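PDB 6QZO: peroxidase from Cellulomonas bogoriensis 69B4 = DSM 16987, which probably uses a bound heme b to reduce peroxide while oxidising other substrates, as other DyP-type peroxidases do. Local coordinates for residues A253-T258 with A291-A296; R234-N239 with L326-Y331; P222-G227 with V363-G368. One frame throughout, in Å; residues are numbered along the deposited sequence.

Interaction 1: residues A253-T258 with A291-A296. With HEM (protoporphyrin IX containing Fe), chain I.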
loop_
_atom_site.group_PDB
_atom_site.type_symbol
_atom_site.label_atom_id
_atom_site.label_comp_id
_atom_site.label_asym_id
_atom_site.label_seq_id
_atom_site.Cartn_x
_atom_site.Cartn_y
_atom_site.Cartn_z
ATOM N N ALA A 253 -18.576 21.580 10.676
ATOM C CA ALA A 253 -18.994 22.854 10.049
ATOM C C ALA A 253 -18.279 23.015 8.697
ATOM O O ALA A 253 -18.924 23.520 7.756
ATOM C CB ALA A 253 -18.736 24.017 10.968
ATOM N N THR A 254 -17.009 22.581 8.618
ATOM C CA THR A 254 -16.120 22.715 7.435
ATOM C C THR A 254 -16.752 21.998 6.233
ATOM O O THR A 254 -16.723 22.553 5.132
ATOM C CB THR A 254 -14.707 22.194 7.727
ATOM O OG1 THR A 254 -14.063 23.074 8.646
ATOM C CG2 THR A 254 -13.830 22.122 6.489
ATOM N N ILE A 255 -17.324 20.819 6.468
ATOM C CA ILE A 255 -17.918 19.938 5.425
ATOM C C ILE A 255 -19.412 20.231 5.272
ATOM O O ILE A 255 -19.877 20.243 4.125
ATOM C CB ILE A 255 -17.660 18.460 5.774
ATOM C CG1 ILE A 255 -16.163 18.144 5.771
ATOM C CG2 ILE A 255 -18.445 17.526 4.850
ATOM C CD1 ILE A 255 -15.470 18.369 4.452
ATOM N N GLY A 256 -20.119 20.410 6.392
ATOM C CA GLY A 256 -21.586 20.520 6.477
ATOM C C GLY A 256 -22.244 19.194 6.835
ATOM O O GLY A 256 -23.475 19.122 6.734
ATOM N N ARG A 257 -21.462 18.182 7.243
ATOM C CA ARG A 257 -21.972 16.848 7.670
ATOM C C ARG A 257 -21.216 16.356 8.916
ATOM O O ARG A 257 -20.049 16.756 9.114
ATOM C CB ARG A 257 -21.848 15.826 6.531
ATOM C CG ARG A 257 -22.448 16.287 5.212
ATOM C CD ARG A 257 -22.310 15.267 4.103
ATOM N NE ARG A 257 -23.478 14.419 4.212
ATOM C CZ ARG A 257 -24.447 14.275 3.321
ATOM N NH1 ARG A 257 -24.409 14.876 2.145
ATOM N NH2 ARG A 257 -25.458 13.480 3.632
ATOM N N THR A 258 -21.843 15.492 9.715
ATOM C CA THR A 258 -21.283 14.989 11.002
ATOM C C THR A 258 -20.274 13.884 10.709
ATOM O O THR A 258 -20.387 13.247 9.636
ATOM C CB THR A 258 -22.366 14.494 11.965
ATOM O OG1 THR A 258 -22.948 13.332 11.379
ATOM C CG2 THR A 258 -23.427 15.537 12.243
ATOM N N ALA A 291 -19.310 26.058 3.528
ATOM C CA ALA A 291 -19.229 24.607 3.831
ATOM C C ALA A 291 -19.027 23.847 2.516
ATOM O O ALA A 291 -19.653 24.240 1.512
ATOM C CB ALA A 291 -20.471 24.138 4.536
ATOM N N HIS A 292 -18.209 22.797 2.540
ATOM C CA HIS A 292 -17.773 22.042 1.340
ATOM C C HIS A 292 -18.996 21.632 0.511
ATOM O O HIS A 292 -18.964 21.806 -0.708
ATOM C CB HIS A 292 -16.900 20.840 1.744
ATOM C CG HIS A 292 -16.328 20.077 0.592
ATOM N ND1 HIS A 292 -15.471 20.651 -0.323
ATOM C CD2 HIS A 292 -16.477 18.782 0.213
ATOM C CE1 HIS A 292 -15.126 19.746 -1.227
ATOM N NE2 HIS A 292 -15.727 18.576 -0.919
ATOM N N ILE A 293 -20.022 21.072 1.144
ATOM C CA ILE A 293 -21.125 20.402 0.395
ATOM C C ILE A 293 -22.092 21.466 -0.134
ATOM O O ILE A 293 -22.870 21.149 -1.050
ATOM C CB ILE A 293 -21.840 19.336 1.249
ATOM C CG1 ILE A 293 -22.670 19.949 2.381
ATOM C CG2 ILE A 293 -20.839 18.312 1.749
ATOM C CD1 ILE A 293 -23.656 18.992 2.983
ATOM N N ARG A 294 -22.069 22.671 0.427
ATOM C CA ARG A 294 -22.858 23.799 -0.123
ATOM C C ARG A 294 -22.162 24.281 -1.400
ATOM O O ARG A 294 -22.842 24.430 -2.410
ATOM C CB ARG A 294 -23.006 24.922 0.906
ATOM C CG ARG A 294 -23.826 26.101 0.411
ATOM C CD ARG A 294 -23.805 27.244 1.399
ATOM N NE ARG A 294 -24.635 26.967 2.556
ATOM C CZ ARG A 294 -25.960 27.108 2.599
ATOM N NH1 ARG A 294 -26.627 27.508 1.524
ATOM N NH2 ARG A 294 -26.620 26.833 3.719
ATOM N N ARG A 295 -20.852 24.492 -1.339
ATOM C CA ARG A 295 -20.058 25.087 -2.443
ATOM C C ARG A 295 -19.876 24.066 -3.578
ATOM O O ARG A 295 -19.702 24.508 -4.723
ATOM C CB ARG A 295 -18.713 25.590 -1.906
ATOM C CG ARG A 295 -18.841 26.705 -0.887
ATOM C CD ARG A 295 -19.405 27.973 -1.487
ATOM N NE ARG A 295 -18.501 28.532 -2.483
ATOM C CZ ARG A 295 -18.809 29.516 -3.321
ATOM N NH1 ARG A 295 -20.019 30.057 -3.304
ATOM N NH2 ARG A 295 -17.917 29.929 -4.193
ATOM N N ALA A 296 -19.911 22.766 -3.268
ATOM C CA ALA A 296 -19.618 21.664 -4.215
ATOM C C ALA A 296 -20.903 21.172 -4.886
ATOM O O ALA A 296 -20.801 20.539 -5.963
ATOM C CB ALA A 296 -18.919 20.547 -3.495
HETATM C CHA HEM I . -18.658 15.905 -0.986
HETATM C CHB HEM I . -14.409 15.434 1.225
HETATM C CHC HEM I . -12.231 17.532 -2.542
HETATM C CHD HEM I . -16.420 17.628 -4.925
HETATM C C1A HEM I . -17.690 15.630 -0.060
HETATM C C2A HEM I . -17.949 15.152 1.258
HETATM C C3A HEM I . -16.749 15.036 1.880
HETATM C C4A HEM I . -15.756 15.406 0.946
HETATM C CMA HEM I . -16.488 14.578 3.302
HETATM C CAA HEM I . -19.306 14.883 1.884
HETATM C CBA HEM I . -19.813 13.457 1.667
HETATM C CGA HEM I . -20.216 13.285 0.239
HETATM O O1A HEM I . -19.345 12.834 -0.555
HETATM O O2A HEM I . -21.382 13.603 -0.130
HETATM C C1B HEM I . -13.463 15.981 0.367
HETATM C C2B HEM I . -12.087 16.050 0.716
HETATM C C3B HEM I . -11.452 16.651 -0.344
HETATM C C4B HEM I . -12.510 16.936 -1.322
HETATM C CMB HEM I . -11.459 15.534 2.009
HETATM C CAB HEM I . -10.021 16.918 -0.586
HETATM C CBB HEM I . -9.035 16.392 0.141
HETATM C C1C HEM I . -13.164 17.736 -3.531
HETATM C C2C HEM I . -12.876 18.314 -4.767
HETATM C C3C HEM I . -14.049 18.367 -5.483
HETATM C C4C HEM I . -15.082 17.791 -4.641
HETATM C CMC HEM I . -11.559 18.820 -5.287
HETATM C CAC HEM I . -13.958 18.946 -6.849
HETATM C CBC HEM I . -14.943 19.078 -7.694
HETATM C C1D HEM I . -17.376 17.155 -4.004
HETATM C C2D HEM I . -18.805 17.033 -4.347
HETATM C C3D HEM I . -19.432 16.574 -3.249
HETATM C C4D HEM I . -18.367 16.407 -2.245
HETATM C CMD HEM I . -19.520 17.377 -5.643
HETATM C CAD HEM I . -20.932 16.290 -3.103
HETATM C CBD HEM I . -21.680 17.546 -2.613
HETATM C CGD HEM I . -23.193 17.404 -2.481
HETATM O O1D HEM I . -23.930 17.480 -3.487
HETATM O O2D HEM I . -23.743 17.243 -1.355
HETATM N NA HEM I . -16.345 15.779 -0.233
HETATM N NB HEM I . -13.668 16.519 -0.836
HETATM N NC HEM I . -14.490 17.429 -3.451
HETATM N ND HEM I . -17.177 16.766 -2.737
HETATM FE FE HEM I . -15.537 16.690 -1.798
#
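Ile293 and Ile255 bury the most surface here, and they meet close to the heme. Their side chains cross at about a right angle, with CG2 of Ile255 4.0 Å from CG2 of Ile293. The CG1 branch of Ile293 sits between its backbone N and carbonyl carbon (chi1 70°). This puts CG2 beside the N, where it comes within 3.2 Å of Ile255 O. CD1 of Ile293 reaches the aliphatic part of Arg257, meeting CG there at 3.7 Å. Arg257 NE bonds to Gly262 O, and NH1 lies near the propionate oxygen O2A, beyond hydrogen-bonding distance.

Two backbone bonds hold the segments together. His292 N donates to Thr254 O at 3.0 Å, and Ile293 N donates to Ile255 O at 3.1 Å. The last turn of helix 248-255 thus offers its carbonyls to the first N-H groups of helix 292-296. Gly256 follows with positive phi. A side chain there would press on Ile293 CG1.

His292 lies alongside Ile255, both pointing the same way, with Ile255 CD1 3.9 Å from His292 CB. With CG anti to the backbone N (chi1 -176°), the imidazole stands over the porphyrin and NE2 binds the iron at 2.1 Å. ND1 is held by Asp350 OD2, a second-shell bond that, with the iron, is likely to limit rotation of the ring. Ile255 also touches the heme itself, its CG2 lying 3.9 Å from the methyl CMA. Ala296, one helical turn beyond His292, packs its CB on the same ring system.

The result is the proximal side of a heme peroxidase site. A histidine at the start of a short helix supplies the axial ligand, a carboxylate backs it, and Ile255 packs alongside, while Ile293 packs between Ile255, Arg257 and the propionate arm.

Interaction 2: residues R234-N239 with L326-Y331. With HEM (protoporphyrin IX containing Fe), chain I.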
loop_
_atom_site.group_PDB
_atom_site.type_symbol
_atom_site.label_atom_id
_atom_site.label_comp_id
_atom_site.label_asym_id
_atom_site.label_seq_id
_atom_site.Cartn_x
_atom_site.Cartn_y
_atom_site.Cartn_z
ATOM N N ARG A 234 -6.931 14.463 -9.444
ATOM C CA ARG A 234 -6.303 15.439 -8.526
ATOM C C ARG A 234 -5.723 14.665 -7.340
ATOM O O ARG A 234 -6.486 13.939 -6.660
ATOM C CB ARG A 234 -7.321 16.458 -8.023
ATOM C CG ARG A 234 -8.055 17.209 -9.116
ATOM C CD ARG A 234 -7.263 18.359 -9.690
ATOM N NE ARG A 234 -7.351 19.568 -8.917
ATOM C CZ ARG A 234 -6.826 20.734 -9.264
ATOM N NH1 ARG A 234 -6.098 20.864 -10.364
ATOM N NH2 ARG A 234 -7.023 21.761 -8.459
ATOM N N ARG A 235 -4.420 14.778 -7.135
ATOM C CA ARG A 235 -3.737 14.350 -5.891
ATOM C C ARG A 235 -3.915 15.492 -4.896
ATOM O O ARG A 235 -3.348 16.581 -5.146
ATOM C CB ARG A 235 -2.260 14.072 -6.169
ATOM C CG ARG A 235 -1.562 13.289 -5.072
ATOM C CD ARG A 235 -0.100 13.083 -5.382
ATOM N NE ARG A 235 0.631 12.408 -4.324
ATOM C CZ ARG A 235 0.593 11.106 -4.059
ATOM N NH1 ARG A 235 -0.184 10.288 -4.753
ATOM N NH2 ARG A 235 1.335 10.604 -3.085
ATOM N N ILE A 236 -4.729 15.300 -3.861
ATOM C CA ILE A 236 -5.076 16.408 -2.925
ATOM C C ILE A 236 -4.541 16.028 -1.546
ATOM O O ILE A 236 -5.060 15.075 -0.946
ATOM C CB ILE A 236 -6.584 16.736 -2.910
ATOM C CG1 ILE A 236 -7.163 16.815 -4.323
ATOM C CG2 ILE A 236 -6.819 18.032 -2.153
ATOM C CD1 ILE A 236 -8.665 17.033 -4.349
ATOM N N ALA A 237 -3.521 16.771 -1.099
ATOM C CA ALA A 237 -2.826 16.555 0.184
ATOM C C ALA A 237 -3.712 17.064 1.324
ATOM O O ALA A 237 -4.383 18.125 1.146
ATOM C CB ALA A 237 -1.504 17.255 0.150
ATOM N N MET A 238 -3.724 16.336 2.445
ATOM C CA MET A 238 -4.427 16.746 3.691
ATOM C C MET A 238 -3.380 17.223 4.693
ATOM O O MET A 238 -2.409 16.497 4.948
ATOM C CB MET A 238 -5.223 15.588 4.286
ATOM C CG MET A 238 -6.353 15.136 3.424
ATOM S SD MET A 238 -6.918 13.486 3.927
ATOM C CE MET A 238 -8.526 13.472 3.131
ATOM N N ASN A 239 -3.544 18.446 5.194
ATOM C CA ASN A 239 -2.694 18.952 6.296
ATOM C C ASN A 239 -3.295 18.408 7.589
ATOM O O ASN A 239 -4.066 19.127 8.228
ATOM C CB ASN A 239 -2.576 20.470 6.254
ATOM C CG ASN A 239 -1.412 20.954 7.081
ATOM O OD1 ASN A 239 -0.929 20.219 7.944
ATOM N ND2 ASN A 239 -0.958 22.171 6.833
ATOM N N LEU A 326 -6.050 12.488 -0.506
ATOM C CA LEU A 326 -7.122 11.877 -1.330
ATOM C C LEU A 326 -6.610 11.757 -2.772
ATOM O O LEU A 326 -6.071 12.763 -3.295
ATOM C CB LEU A 326 -8.354 12.777 -1.246
ATOM C CG LEU A 326 -9.682 12.119 -1.630
ATOM C CD1 LEU A 326 -10.097 11.081 -0.597
ATOM C CD2 LEU A 326 -10.769 13.155 -1.811
ATOM N N LEU A 327 -6.655 10.542 -3.336
ATOM C CA LEU A 327 -6.568 10.314 -4.794
ATOM C C LEU A 327 -7.948 10.624 -5.340
ATOM O O LEU A 327 -8.787 9.726 -5.337
ATOM C CB LEU A 327 -6.201 8.867 -5.120
ATOM C CG LEU A 327 -4.771 8.440 -4.830
ATOM C CD1 LEU A 327 -4.404 7.203 -5.649
ATOM C CD2 LEU A 327 -3.775 9.561 -5.103
ATOM N N PHE A 328 -8.161 11.873 -5.714
ATOM C CA PHE A 328 -9.483 12.354 -6.180
ATOM C C PHE A 328 -9.590 12.062 -7.672
ATOM O O PHE A 328 -9.053 12.851 -8.485
ATOM C CB PHE A 328 -9.646 13.832 -5.855
ATOM C CG PHE A 328 -11.071 14.284 -5.935
ATOM C CD1 PHE A 328 -12.050 13.652 -5.189
ATOM C CD2 PHE A 328 -11.432 15.336 -6.746
ATOM C CE1 PHE A 328 -13.357 14.080 -5.230
ATOM C CE2 PHE A 328 -12.751 15.747 -6.819
ATOM C CZ PHE A 328 -13.704 15.118 -6.065
ATOM N N VAL A 329 -10.230 10.944 -8.007
ATOM C CA VAL A 329 -10.478 10.497 -9.410
ATOM C C VAL A 329 -11.952 10.768 -9.704
ATOM O O VAL A 329 -12.791 10.292 -8.923
ATOM C CB VAL A 329 -10.145 9.003 -9.575
ATOM C CG1 VAL A 329 -10.319 8.538 -11.019
ATOM C CG2 VAL A 329 -8.742 8.674 -9.081
ATOM N N THR A 330 -12.262 11.530 -10.758
ATOM C CA THR A 330 -13.664 11.795 -11.200
ATOM C C THR A 330 -13.823 11.415 -12.675
ATOM O O THR A 330 -12.856 11.541 -13.430
ATOM C CB THR A 330 -14.090 13.246 -10.959
ATOM O OG1 THR A 330 -13.431 14.063 -11.926
ATOM C CG2 THR A 330 -13.767 13.744 -9.564
ATOM N N TYR A 331 -15.016 10.952 -13.031
ATOM C CA TYR A 331 -15.444 10.621 -14.411
ATOM C C TYR A 331 -16.699 11.426 -14.760
ATOM O O TYR A 331 -17.614 11.511 -13.929
ATOM C CB TYR A 331 -15.717 9.128 -14.547
ATOM C CG TYR A 331 -14.502 8.261 -14.367
ATOM C CD1 TYR A 331 -13.597 8.082 -15.397
ATOM C CD2 TYR A 331 -14.274 7.597 -13.175
ATOM C CE1 TYR A 331 -12.478 7.290 -15.243
ATOM C CE2 TYR A 331 -13.156 6.811 -12.999
ATOM C CZ TYR A 331 -12.255 6.654 -14.039
ATOM O OH TYR A 331 -11.169 5.835 -13.889
HETATM C CHA HEM I . -18.658 15.905 -0.986
HETATM C CHB HEM I . -14.409 15.434 1.225
HETATM C CHC HEM I . -12.231 17.532 -2.542
HETATM C CHD HEM I . -16.420 17.628 -4.925
HETATM C C1A HEM I . -17.690 15.630 -0.060
HETATM C C2A HEM I . -17.949 15.152 1.258
HETATM C C3A HEM I . -16.749 15.036 1.880
HETATM C C4A HEM I . -15.756 15.406 0.946
HETATM C CMA HEM I . -16.488 14.578 3.302
HETATM C CAA HEM I . -19.306 14.883 1.884
HETATM C CBA HEM I . -19.813 13.457 1.667
HETATM C CGA HEM I . -20.216 13.285 0.239
HETATM O O1A HEM I . -19.345 12.834 -0.555
HETATM O O2A HEM I . -21.382 13.603 -0.130
HETATM C C1B HEM I . -13.463 15.981 0.367
HETATM C C2B HEM I . -12.087 16.050 0.716
HETATM C C3B HEM I . -11.452 16.651 -0.344
HETATM C C4B HEM I . -12.510 16.936 -1.322
HETATM C CMB HEM I . -11.459 15.534 2.009
HETATM C CAB HEM I . -10.021 16.918 -0.586
HETATM C CBB HEM I . -9.035 16.392 0.141
HETATM C C1C HEM I . -13.164 17.736 -3.531
HETATM C C2C HEM I . -12.876 18.314 -4.767
HETATM C C3C HEM I . -14.049 18.367 -5.483
HETATM C C4C HEM I . -15.082 17.791 -4.641
HETATM C CMC HEM I . -11.559 18.820 -5.287
HETATM C CAC HEM I . -13.958 18.946 -6.849
HETATM C CBC HEM I . -14.943 19.078 -7.694
HETATM C C1D HEM I . -17.376 17.155 -4.004
HETATM C C2D HEM I . -18.805 17.033 -4.347
HETATM C C3D HEM I . -19.432 16.574 -3.249
HETATM C C4D HEM I . -18.367 16.407 -2.245
HETATM C CMD HEM I . -19.520 17.377 -5.643
HETATM C CAD HEM I . -20.932 16.290 -3.103
HETATM C CBD HEM I . -21.680 17.546 -2.613
HETATM C CGD HEM I . -23.193 17.404 -2.481
HETATM O O1D HEM I . -23.930 17.480 -3.487
HETATM O O2D HEM I . -23.743 17.243 -1.355
HETATM N NA HEM I . -16.345 15.779 -0.233
HETATM N NB HEM I . -13.668 16.519 -0.836
HETATM N NC HEM I . -14.490 17.429 -3.451
HETATM N ND HEM I . -17.177 16.766 -2.737
HETATM FE FE HEM I . -15.537 16.690 -1.798
#
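This contact belongs to the heme pocket of the DyP fold, where two neighbouring antiparallel strands of the C-terminal ferredoxin-like sheet face the cofactor. Arg234 pairs with Phe328 and Ile236 with Leu326, both as hydrogen-bonded pairs. Arg235 and Leu327 form the non-hydrogen-bonded pair between them. Four backbone bonds join the strands, among them Ile236 N to Leu326 O at 2.9 Å and Leu326 N to Ile236 O at 2.8 Å.

The heme side carries Ile236, Leu326 and Phe328. Arg234 starts on this face too, but its end leads away to Asp132. Ile236 and Phe328 lie side by side, with Ile236 CD1 3.7 Å from Phe328 CB. CD1 of Ile236 also meets the heme methyl CMC at 3.5 Å. Leu326 CD2 lies over pyrrole B near the vinyl group, and Met238 CE meets the methyl CMB at the rim. The other side carries Arg235, whose NH1 lies beside Leu327 CD2 and bonds to Gln176 OE1.

Phe328 CG is anti to the backbone N (chi1 -164°), which sends the ring over the porphyrin on the side opposite His292. An alanine here would take away the ring and is likely to leave pyrrole C of the heme and Thr330 CG2 without the faces they pack on. The ring is sandwiched: Thr330 CG2 lies over one face, and the heme lies against the other, with Phe328 CE2 3.2 Å from HEM C3C.

Interaction 3: residues P222-G227 with V363-G368; sequences PGWLTG and VFAVPG
Trp224 reaches the end of strand 356-366 with the far rim of its six-membered ring. CH2 of Trp224 meets the methyl CB of Ala365 at 3.8 Å. Next to it, CZ3 of Trp224 lies 4.2 Å from CG of Pro367, and the two side chains cross obliquely. The indole leaves its backbone between N and carbonyl carbon (chi1 73°), and Leu225 CG lies over one face of it, offset toward the rim. At the other end of the indole, NE1 bonds to Arg118 O.

Leu225 extends to the same strand. Its CD2 comes within 3.3 Å of Val366 O and brushes Ala365 CB.

Beyond the side chains the two backbones come close at Gly227 and Gly368. Gly368 CA makes a CA-H...O contact of 3.6 Å with Thr226 O, and another of 3.4 Å with Gly227 O. A CB on Gly368 would collide with Thr226 O. The short 3-10 turn behind is fastened by Thr226 OG1, which donates to Gly223 O at 2.7 Å.

No conventional hydrogen bond spans the two segments. Between them the contact rests on apolar packing and weak C-H...O contacts; the carbonyls of Gly227 and Pro367 bond to His36 and Gln37 instead.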
loop_
_atom_site.group_PDB
_atom_site.type_symbol
_atom_site.label_atom_id
_atom_site.label_comp_id
_atom_site.label_asym_id
_atom_site.label_seq_id
_atom_site.Cartn_x
_atom_site.Cartn_y
_atom_site.Cartn_z
ATOM N N PRO A 222 -16.270 14.153 -30.698
ATOM C CA PRO A 222 -15.807 13.190 -31.704
ATOM C C PRO A 222 -16.372 11.773 -31.519
ATOM O O PRO A 222 -16.539 11.348 -30.401
ATOM C CB PRO A 222 -14.284 13.218 -31.498
ATOM C CG PRO A 222 -14.121 13.435 -30.000
ATOM C CD PRO A 222 -15.308 14.300 -29.597
ATOM N N GLY A 223 -16.630 11.084 -32.638
ATOM C CA GLY A 223 -17.356 9.801 -32.706
ATOM C C GLY A 223 -16.632 8.682 -31.986
ATOM O O GLY A 223 -17.308 7.755 -31.510
ATOM N N TRP A 224 -15.302 8.742 -31.908
ATOM C CA TRP A 224 -14.470 7.663 -31.309
ATOM C C TRP A 224 -14.704 7.539 -29.792
ATOM O O TRP A 224 -14.330 6.489 -29.232
ATOM C CB TRP A 224 -12.986 7.880 -31.617
ATOM C CG TRP A 224 -12.325 9.000 -30.871
ATOM C CD1 TRP A 224 -12.150 10.277 -31.315
ATOM C CD2 TRP A 224 -11.702 8.941 -29.573
ATOM N NE1 TRP A 224 -11.484 11.018 -30.379
ATOM C CE2 TRP A 224 -11.187 10.222 -29.302
ATOM C CE3 TRP A 224 -11.514 7.933 -28.620
ATOM C CZ2 TRP A 224 -10.502 10.525 -28.128
ATOM C CZ3 TRP A 224 -10.844 8.232 -27.454
ATOM C CH2 TRP A 224 -10.347 9.510 -27.212
ATOM N N LEU A 225 -15.288 8.551 -29.145
ATOM C CA LEU A 225 -15.529 8.540 -27.679
ATOM C C LEU A 225 -16.887 7.926 -27.316
ATOM O O LEU A 225 -17.197 7.930 -26.108
ATOM C CB LEU A 225 -15.441 9.970 -27.144
ATOM C CG LEU A 225 -14.080 10.371 -26.590
ATOM C CD1 LEU A 225 -14.125 11.829 -26.209
ATOM C CD2 LEU A 225 -13.690 9.522 -25.389
ATOM N N THR A 226 -17.655 7.394 -28.270
ATOM C CA THR A 226 -18.925 6.680 -27.972
ATOM C C THR A 226 -18.670 5.576 -26.944
ATOM O O THR A 226 -17.807 4.726 -27.223
ATOM C CB THR A 226 -19.541 5.995 -29.198
ATOM O OG1 THR A 226 -19.536 6.933 -30.274
ATOM C CG2 THR A 226 -20.942 5.492 -28.921
ATOM N N GLY A 227 -19.433 5.564 -25.841
ATOM C CA GLY A 227 -19.281 4.605 -24.730
ATOM C C GLY A 227 -18.176 5.035 -23.762
ATOM O O GLY A 227 -17.947 4.326 -22.743
ATOM N N VAL A 363 -5.745 15.284 -16.762
ATOM C CA VAL A 363 -7.013 15.093 -17.516
ATOM C C VAL A 363 -6.751 14.066 -18.608
ATOM O O VAL A 363 -5.697 14.166 -19.253
ATOM C CB VAL A 363 -7.523 16.423 -18.104
ATOM C CG1 VAL A 363 -8.877 16.254 -18.746
ATOM C CG2 VAL A 363 -7.554 17.506 -17.040
ATOM N N PHE A 364 -7.676 13.121 -18.780
ATOM C CA PHE A 364 -7.585 12.035 -19.790
ATOM C C PHE A 364 -8.948 11.841 -20.449
ATOM O O PHE A 364 -9.999 12.049 -19.792
ATOM C CB PHE A 364 -7.140 10.719 -19.156
ATOM C CG PHE A 364 -5.818 10.822 -18.446
ATOM C CD1 PHE A 364 -4.632 10.676 -19.136
ATOM C CD2 PHE A 364 -5.766 11.100 -17.093
ATOM C CE1 PHE A 364 -3.415 10.791 -18.480
ATOM C CE2 PHE A 364 -4.547 11.212 -16.452
ATOM C CZ PHE A 364 -3.382 11.057 -17.138
ATOM N N ALA A 365 -8.904 11.465 -21.730
ATOM C CA ALA A 365 -10.073 10.997 -22.507
ATOM C C ALA A 365 -10.085 9.475 -22.419
ATOM O O ALA A 365 -9.039 8.862 -22.655
ATOM C CB ALA A 365 -9.969 11.475 -23.927
ATOM N N VAL A 366 -11.227 8.905 -22.075
ATOM C CA VAL A 366 -11.379 7.454 -21.817
ATOM C C VAL A 366 -12.184 6.861 -22.964
ATOM O O VAL A 366 -13.376 7.147 -23.110
ATOM C CB VAL A 366 -12.042 7.237 -20.443
ATOM C CG1 VAL A 366 -12.305 5.768 -20.158
ATOM C CG2 VAL A 366 -11.190 7.856 -19.340
ATOM N N PRO A 367 -11.562 6.024 -23.826
ATOM C CA PRO A 367 -12.300 5.339 -24.872
ATOM C C PRO A 367 -13.478 4.557 -24.295
ATOM O O PRO A 367 -13.485 4.254 -23.088
ATOM C CB PRO A 367 -11.299 4.354 -25.487
ATOM C CG PRO A 367 -9.947 4.906 -25.122
ATOM C CD PRO A 367 -10.135 5.687 -23.839
ATOM N N GLY A 368 -14.428 4.232 -25.172
ATOM C CA GLY A 368 -15.537 3.322 -24.870
ATOM C C GLY A 368 -14.991 1.928 -24.671
ATOM O O GLY A 368 -13.772 1.764 -24.800
#

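In the fold
From the N terminus, residues 222-227 come first, in the loop before strand 229-238. They meet residues 363-368 much later in the chain, so interaction 3 closes the longest loop. Interaction 2 lies inside it, joining strand 229-238 to strand 323-332. Interaction 1 lies inside that in turn, joining the ends of two helices in the connection between those strands. The three are nested and none cross. Interactions 1 and 2 do not touch but both reach the heme, interaction 1 from the proximal face, interaction 2 from the other face and the rim, their centres about 17 Å apart. Interactions 2 and 3 share one sheet, since strands 229-238 and 356-366 are neighbours. Interaction 3 sits away from the heme.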